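Protein (glyceraldehyde 3-phosphate dehydrogenase) (Sulfolobus solfataricus, PDB 1B7G) catalyses the phosphorylating oxidation of D-glyceraldehyde 3-phosphate in glycolysis, using NADP or NAD as cofactor with a marked preference for NADP. Local coordinates at residues N126-K131 with I312-K317. The protein carries 1 engineered substitution. Residues are numbered along the deposited sequence; the frame is centred on the assembly and turned at random.
Sequences NEALGK and IRASMK
A314 meets the turn A128 to K131, which follows helix 121-128, with both its methyl and its carbonyl. Its CB packs beside A128 CB at 4.2 Å, while Y125, from helix 121-128, also lies against A314. A314 O takes the amide of G130, N to O 2.8 Å, in a nearly straight bond (167° at the hydrogen) whose donor stands above the carbonyl plane. K317 N approaches the same oxygen from the opposite face, as part of the Schellman motif that ends helix 304-315. L129 adds a CA-H...O contact to A314 O (CA to O 3.3 Å) and lays CD2 near that carbonyl. S315 turns OG anti to its backbone N (chi1 -172°), which brings the hydroxyl to K131 O; S315 OG donates to K131 O at 2.6 Å, in the carbonyl plane, and N103 ND2 makes a weak bond to the same OG. Without the hydroxyl, as with an alanine here, K131 O is likely to lose this donor and the turn its side-chain link to the helix. The backbone oxygen of S315 lies 3.4 Å from G130 CA in a further CA-H...O contact. K317, at positive phi, carries its aliphatic chain over G130, with CG 3.5 Å from G130 N. G130 is the third residue of a type II beta turn, closed by K131 N to A128 O. One backbone and one side-chain donor thus join helix 304-315 to the turn leading into strand 133-136 of the nucleotide-binding domain, and A314 O, at the helix C-terminus, is satisfied by two amides, of which only that of G130 spans the contact.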
ATOM      1  N   ASN A 126      31.787  12.190   1.543  1.00 25.71           N
ATOM      2  CA  ASN A 126      33.173  12.555   1.225  1.00 29.59           C
ATOM      3  C   ASN A 126      34.153  11.540   1.753  1.00 34.75           C
ATOM      4  O   ASN A 126      35.119  11.199   1.052  1.00 31.81           O
ATOM      5  CB  ASN A 126      33.534  13.963   1.668  1.00 24.64           C
ATOM      6  CG  ASN A 126      32.792  15.041   0.950  1.00 24.22           C
ATOM      7  OD1 ASN A 126      32.321  14.816  -0.170  1.00 29.18           O
ATOM      8  ND2 ASN A 126      32.566  16.209   1.569  1.00 23.89           N
ATOM      9  N   GLU A 127      33.931  10.987   2.974  1.00 28.05           N
ATOM     10  CA  GLU A 127      34.837   9.983   3.481  1.00 27.44           C
ATOM     11  C   GLU A 127      34.747   8.679   2.738  1.00 24.28           C
ATOM     12  O   GLU A 127      35.722   7.905   2.710  1.00 31.17           O
ATOM     13  CB  GLU A 127      34.604   9.717   4.994  1.00 31.35           C
ATOM     14  CG  GLU A 127      35.110  10.819   5.880  1.00 29.35           C
ATOM     15  CD  GLU A 127      34.250  12.058   5.936  1.00 35.40           C
ATOM     16  OE1 GLU A 127      33.179  12.201   5.299  1.00 30.49           O
ATOM     17  OE2 GLU A 127      34.666  12.989   6.670  1.00 54.97           O
ATOM     18  N   ALA A 128      33.627   8.354   2.114  1.00 26.83           N
ATOM     19  CA  ALA A 128      33.437   7.100   1.421  1.00 25.98           C
ATOM     20  C   ALA A 128      33.824   7.176  -0.074  1.00 25.37           C
ATOM     21  O   ALA A 128      33.755   6.129  -0.731  1.00 25.90           O
ATOM     22  CB  ALA A 128      31.972   6.633   1.500  1.00 31.78           C
ATOM     23  N   LEU A 129      34.175   8.332  -0.560  1.00 32.04           N
ATOM     24  CA  LEU A 129      34.538   8.492  -1.992  1.00 31.66           C
ATOM     25  C   LEU A 129      35.643   7.533  -2.367  1.00 30.52           C
ATOM     26  O   LEU A 129      36.641   7.413  -1.643  1.00 31.29           O
ATOM     27  CB  LEU A 129      34.971   9.935  -2.257  1.00 30.90           C
ATOM     28  CG  LEU A 129      33.871  10.926  -2.626  1.00 26.56           C
ATOM     29  CD1 LEU A 129      34.393  12.353  -2.633  1.00 28.36           C
ATOM     30  CD2 LEU A 129      33.295  10.599  -4.013  1.00 31.86           C
ATOM     31  N   GLY A 130      35.445   6.710  -3.386  1.00 33.44           N
ATOM     32  CA  GLY A 130      36.519   5.784  -3.803  1.00 30.06           C
ATOM     33  C   GLY A 130      36.581   4.500  -3.055  1.00 33.03           C
ATOM     34  O   GLY A 130      37.349   3.587  -3.416  1.00 24.82           O
ATOM     35  N   LYS A 131      35.802   4.325  -1.967  1.00 29.23           N
ATOM     36  CA  LYS A 131      35.859   3.034  -1.271  1.00 28.00           C
ATOM     37  C   LYS A 131      35.241   1.982  -2.155  1.00 29.00           C
ATOM     38  O   LYS A 131      34.140   2.195  -2.654  1.00 32.59           O
ATOM     39  CB  LYS A 131      35.212   3.071   0.118  1.00 29.77           C
ATOM     40  CG  LYS A 131      35.821   4.190   0.991  1.00 26.82           C
ATOM     41  CD  LYS A 131      37.245   3.761   1.393  1.00 34.55           C
ATOM     42  CE  LYS A 131      37.861   4.819   2.313  1.00 36.73           C
ATOM     43  NZ  LYS A 131      39.276   4.480   2.619  1.00 37.90           N
ATOM     44  N   ILE A 312      26.626   4.246  -4.472  1.00 30.05           N
ATOM     45  CA  ILE A 312      27.185   3.875  -5.780  1.00 30.05           C
ATOM     46  C   ILE A 312      28.035   5.039  -6.286  1.00 23.19           C
ATOM     47  O   ILE A 312      29.183   4.874  -6.652  1.00 29.44           O
ATOM     48  CB  ILE A 312      26.080   3.559  -6.799  1.00 31.21           C
ATOM     49  CG1 ILE A 312      25.442   2.199  -6.478  1.00 29.90           C
ATOM     50  CG2 ILE A 312      26.637   3.559  -8.216  1.00 24.41           C
ATOM     51  CD1 ILE A 312      24.051   1.978  -7.048  1.00 24.99           C
ATOM     52  N   ARG A 313      27.500   6.245  -6.227  1.00 22.10           N
ATOM     53  CA  ARG A 313      28.226   7.413  -6.706  1.00 25.75           C
ATOM     54  C   ARG A 313      29.488   7.675  -5.924  1.00 36.80           C
ATOM     55  O   ARG A 313      30.522   7.974  -6.554  1.00 29.45           O
ATOM     56  CB  ARG A 313      27.301   8.636  -6.758  1.00 22.22           C
ATOM     57  CG  ARG A 313      26.150   8.417  -7.714  1.00 25.86           C
ATOM     58  CD  ARG A 313      25.825   9.669  -8.532  1.00 29.28           C
ATOM     59  NE  ARG A 313      24.662   9.418  -9.394  1.00 25.72           N
ATOM     60  CZ  ARG A 313      23.396   9.504  -9.002  1.00 43.15           C
ATOM     61  NH1 ARG A 313      23.062   9.856  -7.744  1.00 29.67           N
ATOM     62  NH2 ARG A 313      22.469   9.227  -9.914  1.00 29.50           N
ATOM     63  N   ALA A 314      29.479   7.516  -4.580  1.00 26.68           N
ATOM     64  CA  ALA A 314      30.677   7.692  -3.799  1.00 28.29           C
ATOM     65  C   ALA A 314      31.770   6.682  -4.155  1.00 29.29           C
ATOM     66  O   ALA A 314      32.913   7.012  -4.463  1.00 28.73           O
ATOM     67  CB  ALA A 314      30.393   7.566  -2.301  1.00 27.98           C
ATOM     68  N   SER A 315      31.429   5.406  -4.092  1.00 22.20           N
ATOM     69  CA  SER A 315      32.338   4.330  -4.394  1.00 29.40           C
ATOM     70  C   SER A 315      33.015   4.529  -5.769  1.00 33.36           C
ATOM     71  O   SER A 315      34.217   4.324  -5.886  1.00 26.89           O
ATOM     72  CB  SER A 315      31.565   3.020  -4.458  1.00 19.56           C
ATOM     73  OG  SER A 315      32.346   1.875  -4.575  1.00 25.79           O
ATOM     74  N   MET A 316      32.213   4.889  -6.772  1.00 31.82           N
ATOM     75  CA  MET A 316      32.725   5.016  -8.142  1.00 34.64           C
ATOM     76  C   MET A 316      33.214   6.418  -8.444  1.00 34.29           C
ATOM     77  O   MET A 316      33.535   6.710  -9.594  1.00 37.82           O
ATOM     78  CB  MET A 316      31.635   4.668  -9.146  1.00 27.71           C
ATOM     79  CG  MET A 316      30.997   3.310  -8.983  1.00 23.51           C
ATOM     80  SD  MET A 316      32.153   1.960  -9.275  1.00 40.74           S
ATOM     81  CE  MET A 316      32.320   2.106 -11.062  1.00 38.94           C
ATOM     82  N   LYS A 317      33.237   7.299  -7.463  1.00 28.58           N
ATOM     83  CA  LYS A 317      33.737   8.662  -7.599  1.00 32.85           C
ATOM     84  C   LYS A 317      33.086   9.360  -8.787  1.00 35.43           C
ATOM     85  O   LYS A 317      33.754  10.020  -9.596  1.00 29.52           O
ATOM     86  CB  LYS A 317      35.264   8.589  -7.758  1.00 27.84           C
ATOM     87  CG  LYS A 317      35.959   7.812  -6.647  1.00 32.68           C
ATOM     88  CD  LYS A 317      37.436   7.557  -6.946  1.00 35.14           C
ATOM     89  CE  LYS A 317      37.631   6.455  -7.981  1.00 40.11           C
ATOM     90  NZ  LYS A 317      39.095   6.226  -8.245  1.00 35.90           N
TER